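Long-range contacts in endostatin (Mus musculus, PDB 1KOE), which inhibits angiogenesis as the C-terminal fragment of the collagen XVIII alpha1 chain and contains a heparin-binding domain: residues Gln85-Pro90 with Ser148-Glu153; Ser112-Ser117 with Asn161-Leu166; Ala58-Val63 with Pro75-Leu80; Gly38-Phe43 with Cys167-Phe172. All coordinates share one frame; numbering follows the deposited sequence.

Contact 1. Residues Gln85-Pro90 with Ser148-Glu153; sequences QGQLQP and SGRLLE
Q85 and R150 both start with CG anti to their own carbonyl carbon, at chi1 -58° and -62°, and run side by side in the same direction. The amide end of Q85 thus lies beside the guanidinium group of R150, with OE1 2.9 Å from NH1 and the two planes clearly tilted. A bend at chi3 of R150 turns NE toward S148, where NE donates to OG at 3.0 Å within the guanidinium plane. NH2 of R150 forms a salt bridge to E153 OE2 at 2.7 Å, and the CG of E153 lies over one guanidinium face, toward its rim. Arginine suits this place because its flat, branched end can serve several polar neighbours at once; S148 OG is itself hydrogen-bonded to S145 O.

The backbones are joined by three bonds: L152 N donates to Q85 O at 2.9 Å, L151 N to G86 O at 3.0 Å and L88 N to G149 O at 2.8 Å. G86 and G149 both have positive phi, which glycine adopts easily, and the absence of a side chain on G86 lets the chains come close. The L88 and L151 side chains cross at about a right angle, CD2 of L88 meeting CD1 of L151 at 4.2 Å. With a single bridge, at Q87 and R150, this is irregular loop-to-loop pairing, in keeping with the loop-rich relatives of the C-type lectin clan.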
loop_
_atom_site.group_PDB
_atom_site.type_symbol
_atom_site.label_atom_id
_atom_site.label_comp_id
_atom_site.label_asym_id
_atom_site.label_seq_id
_atom_site.Cartn_x
_atom_site.Cartn_y
_atom_site.Cartn_z
ATOM N N GLN A 85 -12.352 0.191 -6.709
ATOM C CA GLN A 85 -11.446 1.085 -5.993
ATOM C C GLN A 85 -10.832 0.416 -4.758
ATOM O O GLN A 85 -10.576 1.084 -3.756
ATOM C CB GLN A 85 -12.113 2.427 -5.626
ATOM C CG GLN A 85 -12.655 3.188 -6.836
ATOM C CD GLN A 85 -12.873 4.653 -6.577
ATOM O OE1 GLN A 85 -13.268 5.051 -5.482
ATOM N NE2 GLN A 85 -12.634 5.473 -7.591
ATOM N N GLY A 86 -10.581 -0.896 -4.852
ATOM C CA GLY A 86 -9.968 -1.652 -3.763
ATOM C C GLY A 86 -10.798 -1.699 -2.501
ATOM O O GLY A 86 -10.304 -1.465 -1.393
ATOM N N GLN A 87 -12.081 -1.980 -2.685
ATOM C CA GLN A 87 -13.038 -2.054 -1.593
ATOM C C GLN A 87 -12.740 -3.227 -0.659
ATOM O O GLN A 87 -12.561 -4.365 -1.104
ATOM C CB GLN A 87 -14.450 -2.177 -2.185
ATOM C CG GLN A 87 -15.599 -2.204 -1.178
ATOM C CD GLN A 87 -15.803 -0.881 -0.465
ATOM O OE1 GLN A 87 -15.414 -0.718 0.697
ATOM N NE2 GLN A 87 -16.425 0.073 -1.154
ATOM N N LEU A 88 -12.616 -2.940 0.627
ATOM C CA LEU A 88 -12.373 -4.000 1.588
ATOM C C LEU A 88 -13.686 -4.253 2.293
ATOM O O LEU A 88 -14.602 -3.443 2.229
ATOM C CB LEU A 88 -11.296 -3.618 2.602
ATOM C CG LEU A 88 -9.894 -3.269 2.088
ATOM C CD1 LEU A 88 -9.009 -2.932 3.264
ATOM C CD2 LEU A 88 -9.282 -4.400 1.288
ATOM N N GLN A 89 -13.820 -5.428 2.881
ATOM C CA GLN A 89 -15.042 -5.751 3.597
ATOM C C GLN A 89 -15.056 -4.939 4.886
ATOM O O GLN A 89 -13.997 -4.659 5.460
ATOM C CB GLN A 89 -15.075 -7.237 3.923
ATOM C CG GLN A 89 -16.462 -7.839 3.837
ATOM C CD GLN A 89 -16.559 -9.169 4.516
ATOM O OE1 GLN A 89 -16.654 -10.200 3.858
ATOM N NE2 GLN A 89 -16.542 -9.162 5.844
ATOM N N PRO A 90 -16.250 -4.558 5.365
ATOM C CA PRO A 90 -16.387 -3.776 6.597
ATOM C C PRO A 90 -15.648 -4.449 7.745
ATOM O O PRO A 90 -15.579 -5.681 7.814
ATOM C CB PRO A 90 -17.904 -3.780 6.847
ATOM C CG PRO A 90 -18.456 -3.827 5.480
ATOM C CD PRO A 90 -17.575 -4.852 4.787
ATOM N N SER A 148 -12.992 5.146 4.481
ATOM C CA SER A 148 -14.054 4.801 3.535
ATOM C C SER A 148 -14.046 3.305 3.168
ATOM O O SER A 148 -14.854 2.864 2.355
ATOM C CB SER A 148 -13.921 5.643 2.264
ATOM O OG SER A 148 -12.835 5.199 1.462
ATOM N N GLY A 149 -13.128 2.541 3.757
ATOM C CA GLY A 149 -13.024 1.121 3.470
ATOM C C GLY A 149 -12.370 0.757 2.143
ATOM O O GLY A 149 -12.371 -0.414 1.776
ATOM N N ARG A 150 -11.732 1.716 1.467
ATOM C CA ARG A 150 -11.105 1.450 0.167
ATOM C C ARG A 150 -9.611 1.753 0.164
ATOM O O ARG A 150 -9.154 2.650 0.875
ATOM C CB ARG A 150 -11.767 2.303 -0.922
ATOM C CG ARG A 150 -13.230 2.015 -1.119
ATOM C CD ARG A 150 -13.894 3.105 -1.951
ATOM N NE ARG A 150 -13.902 4.401 -1.272
ATOM C CZ ARG A 150 -14.304 5.544 -1.824
ATOM N NH1 ARG A 150 -14.740 5.572 -3.074
ATOM N NH2 ARG A 150 -14.258 6.668 -1.121
ATOM N N LEU A 151 -8.869 1.036 -0.680
ATOM C CA LEU A 151 -7.422 1.232 -0.821
ATOM C C LEU A 151 -7.050 2.086 -2.024
ATOM O O LEU A 151 -5.963 2.645 -2.061
ATOM C CB LEU A 151 -6.711 -0.110 -1.012
ATOM C CG LEU A 151 -6.701 -1.104 0.133
ATOM C CD1 LEU A 151 -5.990 -2.374 -0.335
ATOM C CD2 LEU A 151 -5.993 -0.495 1.311
ATOM N N LEU A 152 -7.955 2.195 -2.996
ATOM C CA LEU A 152 -7.658 2.911 -4.236
ATOM C C LEU A 152 -8.580 4.078 -4.602
ATOM O O LEU A 152 -8.807 4.357 -5.773
ATOM C CB LEU A 152 -7.555 1.911 -5.411
ATOM C CG LEU A 152 -6.478 0.811 -5.338
ATOM C CD1 LEU A 152 -6.715 -0.221 -6.428
ATOM C CD2 LEU A 152 -5.076 1.434 -5.473
ATOM N N GLU A 153 -9.104 4.754 -3.590
ATOM C CA GLU A 153 -9.922 5.937 -3.793
ATOM C C GLU A 153 -9.023 6.911 -4.569
ATOM O O GLU A 153 -7.789 6.868 -4.460
ATOM C CB GLU A 153 -10.295 6.497 -2.423
ATOM C CG GLU A 153 -11.205 7.696 -2.409
ATOM C CD GLU A 153 -11.644 8.060 -0.996
ATOM O OE1 GLU A 153 -11.018 7.595 -0.024
ATOM O OE2 GLU A 153 -12.618 8.827 -0.843
#

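Contact 2. Residues Ser112-Ser117 with Asn161-Leu166; sequences SVWHGS and NSYIVL
The Y163 ring lies between S112 and N161: S112 CB sits 3.5 Å from the ring centroid, almost exactly on its normal, in a CH-pi contact, and N161 CB covers the opposite face nearer the rim. One face of W114 is taken by Y163, whose CB stands 3.7 Å from the centroid of the five-membered ring while CD2 lies over the centre of the indole. The two aromatic planes are inclined at 48°, an oblique meeting. At the indole edge V165 CG2 reaches CD1 at 3.9 Å, and N161 O lies near the ring plane, 3.3 Å from CZ2. Serine, with a single small CB, lies squarely over the tyrosine face, and the broad tryptophan offers both a face and an edge.

The backbones meet at V113 and I164. I164 N donates to S112 O at 2.9 Å, and W114 N to I164 O at 3.1 Å. Beside these bonds V113, with CG1 anti to its backbone N, sends that methyl to L166 CG at 3.9 Å and CG2 to I164 CB. Further on, one water accepts from L166 N and donates to W114 O, carrying the link on where the chains diverge.

The indole NE1 bonds to L13 O, and the ring also meets W132. Strand 112-114 is one outer strand of the antiparallel sheet with 140-145 and 155-158, whose A143 and A157 touch W114 and Y163, whereas I164 and L166 pack on strand 4-8 of the other sheet.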
loop_
_atom_site.group_PDB
_atom_site.type_symbol
_atom_site.label_atom_id
_atom_site.label_comp_id
_atom_site.label_asym_id
_atom_site.label_seq_id
_atom_site.Cartn_x
_atom_site.Cartn_y
_atom_site.Cartn_z
ATOM N N SER A 112 -5.092 7.886 5.796
ATOM C CA SER A 112 -5.054 7.772 4.348
ATOM C C SER A 112 -3.810 6.963 3.977
ATOM O O SER A 112 -2.851 6.903 4.745
ATOM C CB SER A 112 -5.038 9.151 3.681
ATOM O OG SER A 112 -6.313 9.775 3.803
ATOM N N VAL A 113 -3.854 6.345 2.808
ATOM C CA VAL A 113 -2.772 5.505 2.307
ATOM C C VAL A 113 -2.291 6.018 0.955
ATOM O O VAL A 113 -3.111 6.334 0.081
ATOM C CB VAL A 113 -3.278 4.052 2.104
ATOM C CG1 VAL A 113 -2.170 3.176 1.540
ATOM C CG2 VAL A 113 -3.789 3.481 3.419
ATOM N N TRP A 114 -0.974 6.130 0.796
ATOM C CA TRP A 114 -0.386 6.565 -0.479
ATOM C C TRP A 114 -0.462 5.419 -1.481
ATOM O O TRP A 114 -0.276 4.260 -1.113
ATOM C CB TRP A 114 1.117 6.887 -0.321
ATOM C CG TRP A 114 1.465 8.161 0.384
ATOM C CD1 TRP A 114 2.258 8.297 1.492
ATOM C CD2 TRP A 114 1.082 9.494 -0.005
ATOM N NE1 TRP A 114 2.398 9.634 1.810
ATOM C CE2 TRP A 114 1.690 10.385 0.909
ATOM C CE3 TRP A 114 0.277 10.014 -1.033
ATOM C CZ2 TRP A 114 1.519 11.782 0.826
ATOM C CZ3 TRP A 114 0.099 11.430 -1.111
ATOM C CH2 TRP A 114 0.724 12.277 -0.187
ATOM N N HIS A 115 -0.750 5.726 -2.740
ATOM C CA HIS A 115 -0.717 4.679 -3.761
ATOM C C HIS A 115 -0.240 5.143 -5.150
ATOM O O HIS A 115 0.297 4.343 -5.908
ATOM C CB HIS A 115 -2.023 3.864 -3.841
ATOM C CG HIS A 115 -3.244 4.677 -4.160
ATOM N ND1 HIS A 115 -3.486 5.197 -5.416
ATOM C CD2 HIS A 115 -4.303 5.032 -3.395
ATOM C CE1 HIS A 115 -4.645 5.844 -5.408
ATOM N NE2 HIS A 115 -5.156 5.758 -4.192
ATOM N N GLY A 116 -0.460 6.418 -5.489
ATOM C CA GLY A 116 -0.040 6.952 -6.783
ATOM C C GLY A 116 -0.588 6.231 -8.005
ATOM O O GLY A 116 0.024 6.309 -9.072
ATOM N N SER A 117 -1.784 5.637 -7.892
ATOM C CA SER A 117 -2.376 4.846 -8.983
ATOM C C SER A 117 -3.837 5.121 -9.297
ATOM O O SER A 117 -4.565 5.618 -8.441
ATOM C CB SER A 117 -2.303 3.354 -8.637
ATOM O OG SER A 117 -1.034 3.005 -8.116
ATOM N N ASN A 161 1.832 15.650 3.280
ATOM C CA ASN A 161 1.111 14.842 4.260
ATOM C C ASN A 161 1.901 13.565 4.610
ATOM O O ASN A 161 2.572 12.985 3.747
ATOM C CB ASN A 161 -0.243 14.409 3.681
ATOM C CG ASN A 161 -1.284 15.517 3.726
ATOM O OD1 ASN A 161 -1.774 15.871 4.787
ATOM N ND2 ASN A 161 -1.634 16.042 2.571
ATOM N N SER A 162 1.775 13.125 5.859
ATOM C CA SER A 162 2.415 11.896 6.346
ATOM C C SER A 162 1.294 10.869 6.440
ATOM O O SER A 162 0.454 10.946 7.341
ATOM C CB SER A 162 3.076 12.101 7.720
ATOM O OG SER A 162 4.303 12.808 7.593
ATOM N N TYR A 163 1.275 9.946 5.477
ATOM C CA TYR A 163 0.250 8.916 5.351
ATOM C C TYR A 163 0.819 7.498 5.542
ATOM O O TYR A 163 2.033 7.284 5.609
ATOM C CB TYR A 163 -0.374 9.002 3.940
ATOM C CG TYR A 163 -1.325 10.165 3.687
ATOM C CD1 TYR A 163 -1.885 10.894 4.745
ATOM C CD2 TYR A 163 -1.692 10.498 2.389
ATOM C CE1 TYR A 163 -2.814 11.920 4.510
ATOM C CE2 TYR A 163 -2.604 11.509 2.142
ATOM C CZ TYR A 163 -3.160 12.216 3.206
ATOM O OH TYR A 163 -4.055 13.223 2.940
ATOM N N ILE A 164 -0.103 6.551 5.634
ATOM C CA ILE A 164 0.206 5.146 5.771
ATOM C C ILE A 164 0.788 4.645 4.444
ATOM O O ILE A 164 0.360 5.059 3.362
ATOM C CB ILE A 164 -1.094 4.338 6.030
ATOM C CG1 ILE A 164 -1.751 4.815 7.331
ATOM C CG2 ILE A 164 -0.805 2.823 6.067
ATOM C CD1 ILE A 164 -3.212 4.422 7.450
ATOM N N VAL A 165 1.789 3.781 4.541
ATOM C CA VAL A 165 2.369 3.167 3.364
ATOM C C VAL A 165 2.281 1.669 3.605
ATOM O O VAL A 165 2.660 1.186 4.696
ATOM C CB VAL A 165 3.840 3.587 3.155
ATOM C CG1 VAL A 165 4.429 2.813 1.979
ATOM C CG2 VAL A 165 3.917 5.108 2.892
ATOM N N LEU A 166 1.760 0.947 2.612
ATOM C CA LEU A 166 1.624 -0.508 2.700
ATOM C C LEU A 166 2.707 -1.255 1.906
ATOM O O LEU A 166 3.298 -0.714 0.954
ATOM C CB LEU A 166 0.244 -0.940 2.180
ATOM C CG LEU A 166 -0.966 -0.274 2.850
ATOM C CD1 LEU A 166 -2.245 -0.764 2.182
ATOM C CD2 LEU A 166 -0.973 -0.570 4.339
HETATM O O HOH W 1 1.098 2.267 0.122
#

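Contact 3. Residues Ala58-Val63 with Pro75-Leu80; sequences ADRGSV and PSWDSL
From CB outward, R60 first meets D78 and W77: CB lies 3.6 Å from D78 OD1, and CG comes to 3.8 Å from W77 CD1, touching the indole obliquely. With CG anti to the carbonyl carbon (chi1 -61°) and the chain extended from CG to NE, the aliphatic part runs past the tryptophan, and the polar end goes on to the earlier part of the same loop. There NE bonds to V55 O and NH2 makes a weak bond to S53 O. Arginine thus gives apolar methylenes to the indole and N-H groups to loop carbonyls.

The backbone of R60 matters as much. Its O accepts D78 N at 3.0 Å, so the loop is tied to the short, weakly bonded helix about 77-80. S76 fits its CB against G61 O at 3.3 Å, and its CA points a hydrogen straight at V63 O. A serine is compact enough for this place, and its OG pairs with S79 OG at 2.7 Å. One water accepts from W77 N at 2.9 Å and also lies against D59 O and V63 O.

D78 and R60 carry opposite charges, yet R60 NE stays 5.7 Å from D78 OD1, which bonds to Y52 OH instead. The joint therefore depends on backbone polar groups and one water rather than a salt bridge, with any charge attraction probably acting at longer range.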
loop_
_atom_site.group_PDB
_atom_site.type_symbol
_atom_site.label_atom_id
_atom_site.label_comp_id
_atom_site.label_asym_id
_atom_site.label_seq_id
_atom_site.Cartn_x
_atom_site.Cartn_y
_atom_site.Cartn_z
ATOM N N ALA A 58 1.209 -15.289 -11.798
ATOM C CA ALA A 58 0.570 -16.514 -11.342
ATOM C C ALA A 58 -0.202 -16.386 -10.028
ATOM O O ALA A 58 -1.099 -17.189 -9.756
ATOM C CB ALA A 58 1.592 -17.616 -11.239
ATOM N N ASP A 59 0.094 -15.353 -9.248
ATOM C CA ASP A 59 -0.569 -15.167 -7.968
ATOM C C ASP A 59 -1.614 -14.076 -7.965
ATOM O O ASP A 59 -2.169 -13.771 -6.923
ATOM C CB ASP A 59 0.468 -14.853 -6.886
ATOM C CG ASP A 59 1.416 -16.009 -6.634
ATOM O OD1 ASP A 59 0.996 -17.171 -6.799
ATOM O OD2 ASP A 59 2.584 -15.761 -6.291
ATOM N N ARG A 60 -1.939 -13.524 -9.126
ATOM C CA ARG A 60 -2.898 -12.427 -9.192
ATOM C C ARG A 60 -4.378 -12.777 -9.173
ATOM O O ARG A 60 -5.186 -12.009 -8.673
ATOM C CB ARG A 60 -2.639 -11.589 -10.439
ATOM C CG ARG A 60 -1.286 -10.955 -10.490
ATOM C CD ARG A 60 -1.132 -10.114 -11.738
ATOM N NE ARG A 60 0.249 -9.678 -11.856
ATOM C CZ ARG A 60 0.841 -9.316 -12.989
ATOM N NH1 ARG A 60 0.166 -9.335 -14.132
ATOM N NH2 ARG A 60 2.109 -8.911 -12.973
ATOM N N GLY A 61 -4.734 -13.954 -9.663
ATOM C CA GLY A 61 -6.141 -14.262 -9.761
ATOM C C GLY A 61 -6.824 -15.062 -8.692
ATOM O O GLY A 61 -8.028 -14.930 -8.529
ATOM N N SER A 62 -6.102 -15.849 -7.920
ATOM C CA SER A 62 -6.816 -16.647 -6.958
ATOM C C SER A 62 -6.126 -16.864 -5.644
ATOM O O SER A 62 -6.375 -17.866 -4.974
ATOM C CB SER A 62 -7.155 -17.991 -7.591
ATOM O OG SER A 62 -5.963 -18.605 -8.041
ATOM N N VAL A 63 -5.245 -15.947 -5.271
ATOM C CA VAL A 63 -4.568 -16.065 -3.992
ATOM C C VAL A 63 -5.148 -14.980 -3.062
ATOM O O VAL A 63 -5.045 -13.789 -3.345
ATOM C CB VAL A 63 -3.031 -15.927 -4.133
ATOM C CG1 VAL A 63 -2.382 -15.970 -2.775
ATOM C CG2 VAL A 63 -2.470 -17.065 -4.992
ATOM N N PRO A 75 -10.486 -11.635 -1.863
ATOM C CA PRO A 75 -10.328 -12.968 -2.464
ATOM C C PRO A 75 -9.131 -13.119 -3.403
ATOM O O PRO A 75 -8.621 -14.229 -3.602
ATOM C CB PRO A 75 -11.666 -13.183 -3.188
ATOM C CG PRO A 75 -12.157 -11.784 -3.454
ATOM C CD PRO A 75 -11.787 -11.034 -2.214
ATOM N N SER A 76 -8.651 -12.002 -3.937
ATOM C CA SER A 76 -7.512 -12.016 -4.845
ATOM C C SER A 76 -6.991 -10.608 -5.055
ATOM O O SER A 76 -7.621 -9.619 -4.677
ATOM C CB SER A 76 -7.917 -12.565 -6.217
ATOM O OG SER A 76 -8.798 -11.664 -6.867
ATOM N N TRP A 77 -5.834 -10.535 -5.694
ATOM C CA TRP A 77 -5.189 -9.273 -6.028
ATOM C C TRP A 77 -6.028 -8.573 -7.099
ATOM O O TRP A 77 -6.365 -7.399 -6.976
ATOM C CB TRP A 77 -3.787 -9.584 -6.562
ATOM C CG TRP A 77 -2.989 -8.396 -7.028
ATOM C CD1 TRP A 77 -2.599 -8.127 -8.316
ATOM C CD2 TRP A 77 -2.360 -7.396 -6.204
ATOM N NE1 TRP A 77 -1.753 -7.046 -8.341
ATOM C CE2 TRP A 77 -1.580 -6.578 -7.062
ATOM C CE3 TRP A 77 -2.371 -7.120 -4.823
ATOM C CZ2 TRP A 77 -0.815 -5.495 -6.584
ATOM C CZ3 TRP A 77 -1.617 -6.046 -4.346
ATOM C CH2 TRP A 77 -0.843 -5.246 -5.230
ATOM N N ASP A 78 -6.426 -9.328 -8.119
ATOM C CA ASP A 78 -7.219 -8.785 -9.218
ATOM C C ASP A 78 -8.486 -8.109 -8.753
ATOM O O ASP A 78 -8.900 -7.103 -9.322
ATOM C CB ASP A 78 -7.590 -9.883 -10.220
ATOM C CG ASP A 78 -6.470 -10.206 -11.171
ATOM O OD1 ASP A 78 -5.435 -9.508 -11.136
ATOM O OD2 ASP A 78 -6.633 -11.169 -11.954
ATOM N N SER A 79 -9.120 -8.669 -7.732
ATOM C CA SER A 79 -10.366 -8.108 -7.215
ATOM C C SER A 79 -10.232 -6.657 -6.797
ATOM O O SER A 79 -11.182 -5.881 -6.897
ATOM C CB SER A 79 -10.871 -8.931 -6.026
ATOM O OG SER A 79 -11.069 -10.269 -6.429
ATOM N N LEU A 80 -9.050 -6.281 -6.326
ATOM C CA LEU A 80 -8.826 -4.905 -5.892
ATOM C C LEU A 80 -8.790 -3.906 -7.055
ATOM O O LEU A 80 -9.117 -2.728 -6.887
ATOM C CB LEU A 80 -7.504 -4.797 -5.117
ATOM C CG LEU A 80 -7.303 -5.550 -3.801
ATOM C CD1 LEU A 80 -5.864 -5.325 -3.340
ATOM C CD2 LEU A 80 -8.275 -5.067 -2.741
HETATM O O HOH W 2 -4.456 -13.040 -5.886
#

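Contact 4. Residues Gly38-Phe43 with Cys167-Phe172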
loop_
_atom_site.group_PDB
_atom_site.type_symbol
_atom_site.label_atom_id
_atom_site.label_comp_id
_atom_site.label_asym_id
_atom_site.label_seq_id
_atom_site.Cartn_x
_atom_site.Cartn_y
_atom_site.Cartn_z
ATOM N N GLY A 38 8.653 -13.859 3.235
ATOM C CA GLY A 38 8.345 -13.465 1.876
ATOM C C GLY A 38 9.052 -12.214 1.388
ATOM O O GLY A 38 9.726 -11.515 2.160
ATOM N N THR A 39 8.872 -11.930 0.100
ATOM C CA THR A 39 9.440 -10.750 -0.541
ATOM C C THR A 39 8.372 -9.648 -0.554
ATOM O O THR A 39 7.369 -9.748 -1.251
ATOM C CB THR A 39 9.883 -11.058 -1.992
ATOM O OG1 THR A 39 10.781 -12.182 -1.988
ATOM C CG2 THR A 39 10.594 -9.843 -2.606
ATOM N N PHE A 40 8.597 -8.608 0.234
ATOM C CA PHE A 40 7.659 -7.497 0.337
ATOM C C PHE A 40 8.110 -6.280 -0.435
ATOM O O PHE A 40 9.255 -5.842 -0.297
ATOM C CB PHE A 40 7.478 -7.106 1.796
ATOM C CG PHE A 40 6.720 -8.123 2.597
ATOM C CD1 PHE A 40 7.364 -9.258 3.089
ATOM C CD2 PHE A 40 5.365 -7.950 2.856
ATOM C CE1 PHE A 40 6.668 -10.200 3.827
ATOM C CE2 PHE A 40 4.669 -8.893 3.598
ATOM C CZ PHE A 40 5.323 -10.018 4.082
ATOM N N ARG A 41 7.199 -5.736 -1.231
ATOM C CA ARG A 41 7.469 -4.540 -2.005
ATOM C C ARG A 41 6.450 -3.457 -1.622
ATOM O O ARG A 41 5.361 -3.769 -1.138
ATOM C CB ARG A 41 7.417 -4.873 -3.496
ATOM C CG ARG A 41 8.551 -5.815 -3.918
ATOM C CD ARG A 41 8.957 -5.641 -5.361
ATOM N NE ARG A 41 9.278 -4.249 -5.654
ATOM C CZ ARG A 41 8.962 -3.631 -6.788
ATOM N NH1 ARG A 41 8.312 -4.297 -7.745
ATOM N NH2 ARG A 41 9.265 -2.341 -6.952
ATOM N N ALA A 42 6.820 -2.188 -1.769
ATOM C CA ALA A 42 5.911 -1.097 -1.431
ATOM C C ALA A 42 4.708 -1.098 -2.369
ATOM O O ALA A 42 4.847 -1.313 -3.574
ATOM C CB ALA A 42 6.644 0.240 -1.493
ATOM N N PHE A 43 3.528 -0.890 -1.783
ATOM C CA PHE A 43 2.234 -0.834 -2.475
ATOM C C PHE A 43 2.123 0.580 -3.099
ATOM O O PHE A 43 1.424 1.448 -2.583
ATOM C CB PHE A 43 1.135 -1.068 -1.406
ATOM C CG PHE A 43 -0.279 -1.200 -1.948
ATOM C CD1 PHE A 43 -0.734 -2.406 -2.496
ATOM C CD2 PHE A 43 -1.169 -0.134 -1.855
ATOM C CE1 PHE A 43 -2.069 -2.552 -2.933
ATOM C CE2 PHE A 43 -2.497 -0.271 -2.284
ATOM C CZ PHE A 43 -2.944 -1.488 -2.822
ATOM N N CYS A 167 2.939 -2.505 2.302
ATOM C CA CYS A 167 3.894 -3.398 1.647
ATOM C C CYS A 167 3.109 -4.662 1.321
ATOM O O CYS A 167 2.324 -5.148 2.151
ATOM C CB CYS A 167 5.043 -3.785 2.584
ATOM S SG CYS A 167 5.969 -2.397 3.283
ATOM N N ILE A 168 3.300 -5.161 0.112
ATOM C CA ILE A 168 2.619 -6.360 -0.341
ATOM C C ILE A 168 3.624 -7.475 -0.651
ATOM O O ILE A 168 4.684 -7.231 -1.240
ATOM C CB ILE A 168 1.715 -6.062 -1.611
ATOM C CG1 ILE A 168 1.059 -7.348 -2.152
ATOM C CG2 ILE A 168 2.523 -5.333 -2.714
ATOM C CD1 ILE A 168 -0.064 -7.903 -1.295
ATOM N N GLU A 169 3.307 -8.681 -0.184
ATOM C CA GLU A 169 4.113 -9.882 -0.440
ATOM C C GLU A 169 3.899 -10.150 -1.930
ATOM O O GLU A 169 2.762 -10.333 -2.371
ATOM C CB GLU A 169 3.561 -11.013 0.407
ATOM C CG GLU A 169 4.495 -12.164 0.589
ATOM C CD GLU A 169 3.996 -13.136 1.647
ATOM O OE1 GLU A 169 2.864 -12.962 2.149
ATOM O OE2 GLU A 169 4.735 -14.082 1.990
ATOM N N ASN A 170 4.976 -10.182 -2.711
ATOM C CA ASN A 170 4.812 -10.298 -4.158
ATOM C C ASN A 170 4.578 -11.659 -4.787
ATOM O O ASN A 170 4.284 -11.759 -5.977
ATOM C CB ASN A 170 5.894 -9.501 -4.904
ATOM C CG ASN A 170 7.234 -10.208 -4.952
ATOM O OD1 ASN A 170 8.099 -9.843 -5.759
ATOM N ND2 ASN A 170 7.425 -11.224 -4.105
ATOM N N SER A 171 4.650 -12.693 -3.966
ATOM C CA SER A 171 4.408 -14.051 -4.419
ATOM C C SER A 171 4.298 -14.943 -3.197
ATOM O O SER A 171 4.809 -14.595 -2.133
ATOM C CB SER A 171 5.571 -14.533 -5.282
ATOM O OG SER A 171 6.797 -14.381 -4.581
ATOM N N PHE A 172 3.554 -16.033 -3.324
ATOM C CA PHE A 172 3.435 -17.000 -2.236
ATOM C C PHE A 172 4.598 -17.958 -2.468
ATOM O O PHE A 172 5.353 -18.197 -1.520
ATOM C CB PHE A 172 2.104 -17.767 -2.291
ATOM O OXT PHE A 172 4.763 -18.432 -3.610
HETATM O O HOH W 3 6.109 -13.948 4.478
HETATM O O HOH W 4 7.292 -13.528 -1.636
HETATM O O HOH W 5 7.607 -7.223 -7.694
#
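The carbonyl oxygen of R41 is approached by two groups of the neighbouring strand: I168 N donates to R41 O at 2.8 Å, and C167 CA, 3.2 Å away, turns its hydrogen to the same oxygen. R41 N returns the bond to I168 O at 2.9 Å, so R41 and I168 form a hydrogen-bonded pair of an antiparallel ladder, flanked by the non-hydrogen-bonded pairs F40-E169 and A42-C167. This is the outer seam of the five-stranded mixed sheet: 40-42 is one of its edge strands, 166-169 the next one in. The ladder ends with N170 N donating to T39 O at 2.8 Å.

On the face carrying F40, A42, C167 and E169, the F40 ring receives E169 CB over one face, 4.3 Å from its centroid, in a CH-pi contact. The extended E169 chain, with CG anti to the backbone N (chi1 -162°), lays its carboxylate nearly parallel to the ring plane, and its OE1 bonds to H5 ND1. Glutamate therefore serves both as an apolar cover and as a polar partner. Helix 19-33 packs on this same face, where small A42 meets A23, and C167 is disulfide-bonded to C27. R41 and I168 start toward the other face, but the R41 chain leads away from the neighbouring strand, and its guanidinium forms a salt bridge with D24 of helix 19-33 and bonds Q49.

G38 has no side chain, and E169 OE2 comes to 3.7 Å from its CA; one water accepts from G38 N and donates to E169 OE2, 2.8 Å from each.

Contact 4 closes the longest loop, joining an early strand to the C-terminal one, and the other three lie within that span. Contact 3 comes first and closes before contact 1 opens, while contacts 1 and 2 interlace along the chain. Contacts 2 and 4 meet at L166, at the start of strand 166-169, where L166 O receives F43 N; contacts 1 and 2 join through H115 NE2 and E153 O. Contacts 3 and 4, centres 13 Å apart, meet where W77 packs on I168 and F43. Contacts 2 and 3, whose centres lie 21 Å apart, do not touch. Contact 2 links the two sheets, contact 4 seams outer strands of the mixed sheet, and contacts 1 and 3 tie long loops to this framework.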